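Local structure of ethylbenzene dehydrogenase alpha-subunit (Aromatoleum aromaticum, 2IVF) at residues I102-E106 / A132-Y138; A166-I170 / D647-P651; F479-Y483 / P664-N668. The protein is the molybdenum-bearing subunit of a molybdopterin oxidoreductase and carries two pterin guanine dinucleotide cofactors together with an iron/sulfur cluster. One frame throughout, in Å; residues are numbered along the deposited sequence.

All three contacts are mainly buried, but they differ in place and chemistry. Contact 1 lies about 29 Å from the centre of the chain, measured between centres. It joins an outer strand to a helical turn with a mix of polar and apolar pairs, and its Ile-102 and Tyr-138 end is exposed. Contact 2, about 30 Å from the centre, packs a helix on a sheet almost wholly by apolar side chains, with no hydrogen bond between the segments. Contact 3 is the most central, about 11 Å out. It joins two loops by one backbone hydrogen bond and small side chains. The segments of contacts 2 and 3 alternate along the chain. No two contacts touch.

Contact 1 (I102-E106 / A132-Y138)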
loop_
_atom_site.group_PDB
_atom_site.type_symbol
_atom_site.label_atom_id
_atom_site.label_comp_id
_atom_site.label_asym_id
_atom_site.label_seq_id
_atom_site.Cartn_x
_atom_site.Cartn_y
_atom_site.Cartn_z
ATOM N N ILE A 102 -13.787 -21.048 5.509
ATOM C CA ILE A 102 -13.554 -19.622 5.407
ATOM C C ILE A 102 -12.058 -19.386 5.158
ATOM O O ILE A 102 -11.221 -20.151 5.660
ATOM C CB ILE A 102 -14.046 -18.987 6.756
ATOM C CG1 ILE A 102 -15.588 -19.054 6.827
ATOM C CG2 ILE A 102 -13.615 -17.622 6.962
ATOM C CD1 ILE A 102 -16.285 -18.501 5.617
ATOM N N VAL A 103 -11.712 -18.345 4.406
ATOM C CA VAL A 103 -10.293 -17.933 4.328
ATOM C C VAL A 103 -9.860 -17.306 5.653
ATOM O O VAL A 103 -10.279 -16.202 6.015
ATOM C CB VAL A 103 -10.026 -16.932 3.197
ATOM C CG1 VAL A 103 -8.544 -16.463 3.223
ATOM C CG2 VAL A 103 -10.420 -17.544 1.819
ATOM N N TRP A 104 -9.020 -18.009 6.380
ATOM C CA TRP A 104 -8.525 -17.531 7.649
ATOM C C TRP A 104 -7.401 -16.510 7.463
ATOM O O TRP A 104 -7.436 -15.433 8.032
ATOM C CB TRP A 104 -8.043 -18.716 8.444
ATOM C CG TRP A 104 -7.224 -18.366 9.592
ATOM C CD1 TRP A 104 -7.457 -17.407 10.527
ATOM C CD2 TRP A 104 -6.019 -19.003 9.953
ATOM N NE1 TRP A 104 -6.412 -17.396 11.441
ATOM C CE2 TRP A 104 -5.538 -18.388 11.113
ATOM C CE3 TRP A 104 -5.269 -20.013 9.380
ATOM C CZ2 TRP A 104 -4.360 -18.769 11.703
ATOM C CZ3 TRP A 104 -4.119 -20.418 10.004
ATOM C CH2 TRP A 104 -3.671 -19.791 11.126
ATOM N N ARG A 105 -6.398 -16.865 6.658
ATOM C CA ARG A 105 -5.270 -15.964 6.420
ATOM C C ARG A 105 -4.539 -16.424 5.186
ATOM O O ARG A 105 -4.874 -17.477 4.606
ATOM C CB ARG A 105 -4.296 -15.990 7.593
ATOM C CG ARG A 105 -3.556 -17.276 7.686
ATOM C CD ARG A 105 -2.625 -17.277 8.844
ATOM N NE ARG A 105 -1.461 -16.419 8.653
ATOM C CZ ARG A 105 -0.281 -16.808 8.152
ATOM N NH1 ARG A 105 -0.090 -18.026 7.720
ATOM N NH2 ARG A 105 0.709 -15.951 8.069
ATOM N N GLU A 106 -3.547 -15.616 4.806
ATOM C CA GLU A 106 -2.676 -15.935 3.689
ATOM C C GLU A 106 -1.236 -15.655 4.090
ATOM O O GLU A 106 -0.963 -14.911 5.041
ATOM C CB GLU A 106 -3.071 -15.091 2.484
ATOM C CG GLU A 106 -3.115 -13.567 2.772
ATOM C CD GLU A 106 -4.503 -13.099 3.095
ATOM O OE1 GLU A 106 -5.347 -12.988 2.173
ATOM O OE2 GLU A 106 -4.775 -12.821 4.273
ATOM N N ALA A 132 -3.215 -9.293 4.093
ATOM C CA ALA A 132 -4.408 -9.121 4.958
ATOM C C ALA A 132 -5.711 -9.205 4.171
ATOM O O ALA A 132 -6.781 -8.856 4.675
ATOM C CB ALA A 132 -4.345 -7.768 5.639
ATOM N N PHE A 133 -5.645 -9.742 2.961
ATOM C CA PHE A 133 -6.809 -9.787 2.098
ATOM C C PHE A 133 -7.972 -10.650 2.626
ATOM O O PHE A 133 -9.123 -10.400 2.328
ATOM C CB PHE A 133 -6.423 -10.222 0.667
ATOM C CG PHE A 133 -7.516 -9.913 -0.277
ATOM C CD1 PHE A 133 -7.707 -8.605 -0.644
ATOM C CD2 PHE A 133 -8.416 -10.877 -0.689
ATOM C CE1 PHE A 133 -8.782 -8.248 -1.465
ATOM C CE2 PHE A 133 -9.490 -10.522 -1.496
ATOM C CZ PHE A 133 -9.663 -9.200 -1.865
ATOM N N ASN A 134 -7.695 -11.630 3.485
ATOM C CA ASN A 134 -8.766 -12.350 4.120
ATOM C C ASN A 134 -9.777 -11.417 4.786
ATOM O O ASN A 134 -10.956 -11.730 4.881
ATOM C CB ASN A 134 -8.177 -13.305 5.173
ATOM C CG ASN A 134 -7.678 -12.570 6.438
ATOM O OD1 ASN A 134 -6.480 -12.285 6.589
ATOM N ND2 ASN A 134 -8.590 -12.350 7.380
ATOM N N ASN A 135 -9.324 -10.237 5.225
ATOM C CA ASN A 135 -10.209 -9.278 5.875
ATOM C C ASN A 135 -11.140 -8.628 4.906
ATOM O O ASN A 135 -12.268 -8.313 5.267
ATOM C CB ASN A 135 -9.374 -8.241 6.598
ATOM C CG ASN A 135 -8.555 -8.870 7.683
ATOM O OD1 ASN A 135 -9.106 -9.300 8.692
ATOM N ND2 ASN A 135 -7.270 -9.080 7.426
ATOM N N ASN A 136 -10.692 -8.467 3.665
ATOM C CA ASN A 136 -11.579 -7.967 2.617
ATOM C C ASN A 136 -12.738 -8.918 2.358
ATOM O O ASN A 136 -13.888 -8.502 2.173
ATOM C CB ASN A 136 -10.834 -7.743 1.316
ATOM C CG ASN A 136 -9.952 -6.515 1.346
ATOM O OD1 ASN A 136 -8.982 -6.494 2.070
ATOM N ND2 ASN A 136 -10.271 -5.506 0.524
ATOM N N LEU A 137 -12.427 -10.196 2.325
ATOM C CA LEU A 137 -13.436 -11.205 2.020
ATOM C C LEU A 137 -14.554 -11.283 3.065
ATOM O O LEU A 137 -15.627 -11.767 2.776
ATOM C CB LEU A 137 -12.765 -12.565 1.862
ATOM C CG LEU A 137 -11.768 -12.700 0.736
ATOM C CD1 LEU A 137 -11.238 -14.177 0.707
ATOM C CD2 LEU A 137 -12.345 -12.270 -0.609
ATOM N N TYR A 138 -14.320 -10.836 4.286
ATOM C CA TYR A 138 -15.374 -10.871 5.296
ATOM C C TYR A 138 -15.728 -9.482 5.778
ATOM O O TYR A 138 -16.413 -9.342 6.773
ATOM C CB TYR A 138 -14.984 -11.851 6.417
ATOM C CG TYR A 138 -14.581 -13.143 5.715
ATOM C CD1 TYR A 138 -15.559 -14.001 5.207
ATOM C CD2 TYR A 138 -13.211 -13.445 5.459
ATOM C CE1 TYR A 138 -15.201 -15.153 4.515
ATOM C CE2 TYR A 138 -12.827 -14.566 4.767
ATOM C CZ TYR A 138 -13.837 -15.425 4.285
ATOM O OH TYR A 138 -13.525 -16.532 3.573
#
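The bulged outer strand, within this chain, of a three-stranded antiparallel sheet meets a short helical turn here, through Val-103, Glu-106, Asn-134 and Tyr-138. Val-103 N donates to Tyr-138 OH at 2.7 Å, with an N-H...O angle of 156°. The Tyr-138 ring crosses Val-103 at about a right angle, with Val-103 CB at its edge. Ile-102 CG2 sits over one ring face, 3.9 Å from the Tyr-138 ring centroid, as a CH-pi contact. Val-103 splits its two methyls. Val-103 CG2 meets Leu-137 CD1 at 3.6 Å, and Val-103 CG1 meets Asn-134 CB at 3.7 Å.

At the other end, Glu-106 bends at chi2 (-96°) and brings its carboxylate to the start of the turn. Asn-134 N makes weak hydrogen bonds to Glu-106 OE1 (3.0 Å) and Glu-106 OE2 (3.3 Å). Glu-106 OE1 also has a stronger hydrogen-bond partner in Tyr-656 OH. Asn-135 carries the turn outward to Asn-40 and Lys-44 of the beta-subunit chain. Between the two ends, Trp-104 and Arg-105 both face Tyr-97 of the next strand. That pairing is a classic beta bulge, set in a sheet whose connecting loop 81-93 supplies residues of the iron/sulfur cluster pocket.

Contact 2 (A166-I170 / D647-P651); sequences AAGDI and DIVLP
Ala-166 and Ile-170 of helix 163-181 pack on Ile-648 and Leu-650 of strand 648-651, a helix-on-sheet contact in an alpha/beta layer. The strand belongs to a mixed sheet, paired with strands 147-149 and 631-636. The axes of the two segments pass 9.3 Å apart. Their directions differ by 132°, nearer antiparallel than parallel.

The tight part is a square of four apolar side chains. The helix offers residues one turn apart, and the strand offers alternate residues on the same side. Ala-166 CB lies 3.8 Å from Ile-648 CG2 and 3.6 Å from Leu-650 CD2. Its small methyl lets the strand side chains come close to the helix backbone there. Ile-170 extends further, with chi2 at 163°, and its CD1 does all its touching. Ile-170 CD1 meets Ile-648 CG2 at 3.9 Å and Leu-650 CD1 at 3.6 Å, the latter tip to tip. Leu-650 forks, with CD2 toward Ala-166 and CD1 toward Ile-170. Ile-694 of helix 687-704 touches both Ile-170 and Leu-650, and Phe-633 of the adjacent strand touches both Ile-170 and Ile-648. The core thus continues past the four residues.

The loose side lies at Asp-169, which is partly exposed. No hydrogen bond joins the two segments. The carboxylate of Asp-169 turns instead to Lys-148 of strand 147-149, where its OD2 forms a salt bridge with NZ. This charge pair ties the helix to the strand next to 648-651. Toward Ile-648 the same carboxylate makes a slight contact. Ile-648 folds at chi2 (-64°), and Ile-648 CD1 comes to 4.0 Å from Asp-169 OD2, the two side chains crossing at about a right angle.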
loop_
_atom_site.group_PDB
_atom_site.type_symbol
_atom_site.label_atom_id
_atom_site.label_comp_id
_atom_site.label_asym_id
_atom_site.label_seq_id
_atom_site.Cartn_x
_atom_site.Cartn_y
_atom_site.Cartn_z
ATOM N N ALA A 166 -32.405 -8.078 -11.861
ATOM C CA ALA A 166 -31.290 -7.124 -12.079
ATOM C C ALA A 166 -30.699 -7.239 -13.495
ATOM O O ALA A 166 -30.613 -6.250 -14.232
ATOM C CB ALA A 166 -30.238 -7.302 -11.012
ATOM N N ALA A 167 -30.383 -8.460 -13.912
ATOM C CA ALA A 167 -29.900 -8.689 -15.279
ATOM C C ALA A 167 -30.965 -8.353 -16.310
ATOM O O ALA A 167 -30.652 -7.855 -17.390
ATOM C CB ALA A 167 -29.418 -10.135 -15.440
ATOM N N GLY A 168 -32.227 -8.615 -15.977
ATOM C CA GLY A 168 -33.360 -8.252 -16.833
ATOM C C GLY A 168 -33.492 -6.749 -17.047
ATOM O O GLY A 168 -33.709 -6.285 -18.178
ATOM N N ASP A 169 -33.358 -5.974 -15.977
ATOM C CA ASP A 169 -33.458 -4.506 -16.120
ATOM C C ASP A 169 -32.309 -4.000 -16.949
ATOM O O ASP A 169 -32.467 -3.094 -17.762
ATOM C CB ASP A 169 -33.405 -3.769 -14.782
ATOM C CG ASP A 169 -34.640 -3.983 -13.930
ATOM O OD1 ASP A 169 -35.627 -4.566 -14.417
ATOM O OD2 ASP A 169 -34.596 -3.544 -12.760
ATOM N N ILE A 170 -31.130 -4.559 -16.719
ATOM C CA ILE A 170 -29.977 -4.151 -17.486
ATOM C C ILE A 170 -30.180 -4.447 -18.967
ATOM O O ILE A 170 -29.900 -3.598 -19.827
ATOM C CB ILE A 170 -28.698 -4.835 -16.991
ATOM C CG1 ILE A 170 -28.379 -4.351 -15.575
ATOM C CG2 ILE A 170 -27.564 -4.552 -17.970
ATOM C CD1 ILE A 170 -27.379 -5.226 -14.802
ATOM N N ASP A 647 -27.881 2.385 -10.601
ATOM C CA ASP A 647 -29.233 1.924 -10.529
ATOM C C ASP A 647 -29.291 0.491 -10.092
ATOM O O ASP A 647 -30.242 0.105 -9.437
ATOM C CB ASP A 647 -29.901 2.077 -11.879
ATOM C CG ASP A 647 -29.817 3.488 -12.385
ATOM O OD1 ASP A 647 -30.139 4.435 -11.617
ATOM O OD2 ASP A 647 -29.416 3.642 -13.548
ATOM N N ILE A 648 -28.274 -0.286 -10.473
ATOM C CA ILE A 648 -28.218 -1.713 -10.217
ATOM C C ILE A 648 -26.778 -2.042 -9.841
ATOM O O ILE A 648 -25.836 -1.629 -10.527
ATOM C CB ILE A 648 -28.608 -2.538 -11.493
ATOM C CG1 ILE A 648 -30.056 -2.324 -11.903
ATOM C CG2 ILE A 648 -28.339 -4.039 -11.267
ATOM C CD1 ILE A 648 -31.104 -2.805 -10.906
ATOM N N VAL A 649 -26.587 -2.774 -8.750
ATOM C CA VAL A 649 -25.271 -3.258 -8.393
ATOM C C VAL A 649 -25.351 -4.779 -8.356
ATOM O O VAL A 649 -26.229 -5.349 -7.670
ATOM C CB VAL A 649 -24.811 -2.684 -7.047
ATOM C CG1 VAL A 649 -23.429 -3.238 -6.661
ATOM C CG2 VAL A 649 -24.804 -1.133 -7.097
ATOM N N LEU A 650 -24.434 -5.425 -9.098
ATOM C CA LEU A 650 -24.401 -6.878 -9.244
ATOM C C LEU A 650 -23.223 -7.407 -8.444
ATOM O O LEU A 650 -22.080 -6.961 -8.672
ATOM C CB LEU A 650 -24.178 -7.231 -10.691
ATOM C CG LEU A 650 -25.267 -6.784 -11.650
ATOM C CD1 LEU A 650 -24.879 -7.205 -13.036
ATOM C CD2 LEU A 650 -26.626 -7.343 -11.241
ATOM N N PRO A 651 -23.465 -8.307 -7.491
ATOM C CA PRO A 651 -22.332 -8.710 -6.624
ATOM C C PRO A 651 -21.382 -9.721 -7.265
ATOM O O PRO A 651 -21.836 -10.687 -7.824
ATOM C CB PRO A 651 -23.017 -9.373 -5.436
ATOM C CG PRO A 651 -24.250 -9.993 -6.013
ATOM C CD PRO A 651 -24.705 -8.970 -7.101
#

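Contact 3 (F479-Y483 / P664-N668)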
loop_
_atom_site.group_PDB
_atom_site.type_symbol
_atom_site.label_atom_id
_atom_site.label_comp_id
_atom_site.label_asym_id
_atom_site.label_seq_id
_atom_site.Cartn_x
_atom_site.Cartn_y
_atom_site.Cartn_z
ATOM N N PHE A 479 11.310 2.094 -17.160
ATOM C CA PHE A 479 10.020 1.760 -16.627
ATOM C C PHE A 479 9.759 0.272 -16.890
ATOM O O PHE A 479 10.620 -0.423 -17.425
ATOM C CB PHE A 479 8.891 2.664 -17.161
ATOM C CG PHE A 479 9.001 3.030 -18.627
ATOM C CD1 PHE A 479 8.803 2.095 -19.639
ATOM C CD2 PHE A 479 9.233 4.350 -18.992
ATOM C CE1 PHE A 479 8.869 2.477 -20.967
ATOM C CE2 PHE A 479 9.289 4.731 -20.315
ATOM C CZ PHE A 479 9.125 3.798 -21.301
ATOM N N ALA A 480 8.577 -0.217 -16.511
ATOM C CA ALA A 480 8.223 -1.606 -16.681
ATOM C C ALA A 480 6.886 -1.695 -17.401
ATOM O O ALA A 480 5.870 -1.995 -16.796
ATOM C CB ALA A 480 8.139 -2.275 -15.350
ATOM N N TRP A 481 6.905 -1.480 -18.708
ATOM C CA TRP A 481 5.677 -1.350 -19.471
ATOM C C TRP A 481 5.649 -2.316 -20.648
ATOM O O TRP A 481 4.945 -2.100 -21.601
ATOM C CB TRP A 481 5.616 0.097 -19.933
ATOM C CG TRP A 481 4.276 0.646 -20.162
ATOM C CD1 TRP A 481 3.877 1.397 -21.226
ATOM C CD2 TRP A 481 3.144 0.535 -19.305
ATOM N NE1 TRP A 481 2.559 1.751 -21.089
ATOM C CE2 TRP A 481 2.090 1.230 -19.914
ATOM C CE3 TRP A 481 2.918 -0.082 -18.082
ATOM C CZ2 TRP A 481 0.849 1.305 -19.356
ATOM C CZ3 TRP A 481 1.673 0.013 -17.517
ATOM C CH2 TRP A 481 0.656 0.697 -18.150
ATOM N N ALA A 482 6.491 -3.335 -20.611
ATOM C CA ALA A 482 6.431 -4.449 -21.548
ATOM C C ALA A 482 5.636 -5.564 -20.869
ATOM O O ALA A 482 5.934 -5.952 -19.753
ATOM C CB ALA A 482 7.822 -4.920 -21.890
ATOM N N TYR A 483 4.610 -6.077 -21.533
ATOM C CA TYR A 483 3.882 -7.206 -20.972
ATOM C C TYR A 483 3.087 -7.929 -22.038
ATOM O O TYR A 483 2.821 -7.347 -23.082
ATOM C CB TYR A 483 2.932 -6.732 -19.876
ATOM C CG TYR A 483 2.055 -5.533 -20.215
ATOM C CD1 TYR A 483 0.810 -5.681 -20.842
ATOM C CD2 TYR A 483 2.459 -4.242 -19.848
ATOM C CE1 TYR A 483 0.001 -4.543 -21.131
ATOM C CE2 TYR A 483 1.674 -3.118 -20.117
ATOM C CZ TYR A 483 0.457 -3.260 -20.767
ATOM O OH TYR A 483 -0.249 -2.096 -20.978
ATOM N N PRO A 664 1.086 -10.116 -15.095
ATOM C CA PRO A 664 2.403 -9.511 -14.819
ATOM C C PRO A 664 2.944 -8.677 -16.008
ATOM O O PRO A 664 2.521 -8.833 -17.189
ATOM C CB PRO A 664 3.289 -10.743 -14.631
ATOM C CG PRO A 664 2.690 -11.724 -15.552
ATOM C CD PRO A 664 1.226 -11.524 -15.465
ATOM N N CYS A 665 3.938 -7.852 -15.713
ATOM C CA CYS A 665 4.719 -7.227 -16.731
ATOM C C CYS A 665 6.179 -7.613 -16.474
ATOM O O CYS A 665 6.477 -8.522 -15.678
ATOM C CB CYS A 665 4.516 -5.732 -16.650
ATOM S SG CYS A 665 5.081 -5.021 -15.084
ATOM N N SER A 666 7.095 -6.945 -17.169
ATOM C CA SER A 666 8.520 -7.204 -17.018
ATOM C C SER A 666 9.040 -7.169 -15.575
ATOM O O SER A 666 9.970 -7.920 -15.251
ATOM C CB SER A 666 9.321 -6.210 -17.880
ATOM O OG SER A 666 9.064 -4.882 -17.494
ATOM N N GLY A 667 8.451 -6.311 -14.737
ATOM C CA GLY A 667 8.986 -6.030 -13.412
ATOM C C GLY A 667 9.098 -7.275 -12.561
ATOM O O GLY A 667 10.169 -7.587 -12.074
ATOM N N ASN A 668 7.969 -7.988 -12.413
ATOM C CA ASN A 668 7.902 -9.247 -11.690
ATOM C C ASN A 668 7.356 -10.223 -12.727
ATOM O O ASN A 668 6.153 -10.400 -12.820
ATOM C CB ASN A 668 6.945 -9.193 -10.511
ATOM C CG ASN A 668 7.466 -8.441 -9.317
ATOM O OD1 ASN A 668 8.466 -7.696 -9.361
ATOM N ND2 ASN A 668 6.789 -8.669 -8.190
#
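Cys-665 and Ser-666 both place the end of the side chain between the backbone N and the carbonyl carbon, at chi1 63° and 60°, which turns both SG and OG toward Ala-480. Two irregular loops pack together here in the interior of the molybdopterin oxidoreductase fold. Ser-666 OG stands 3.5 Å from Ala-480 CB and is hydrogen-bonded to Tyr-239 O. Cys-665 SG lies 4.1 Å from Ala-480 CB. Gly-667 N makes a weak hydrogen bond to Cys-665 SG at 3.6 Å, within the same loop.

One backbone bond joins the loops. Ser-666 N donates to Ala-482 O at 3.0 Å, with an N-H...O angle of 143°. Trp-481 turns away from the 664-668 loop. Its ring is stacked with His-236, and the nearest atom of its side chain is about 6 Å from the molybdenum atom. The contact thus probably backs a residue close to the metal site. Tyr-483 also leads its ring away, and Tyr-483 CE2 lies over one face of Trp-481. The base of that tyrosine stays in the contact, with Tyr-483 CB 3.7 Å from Cys-665 CB and 3.4 Å from Pro-664 O.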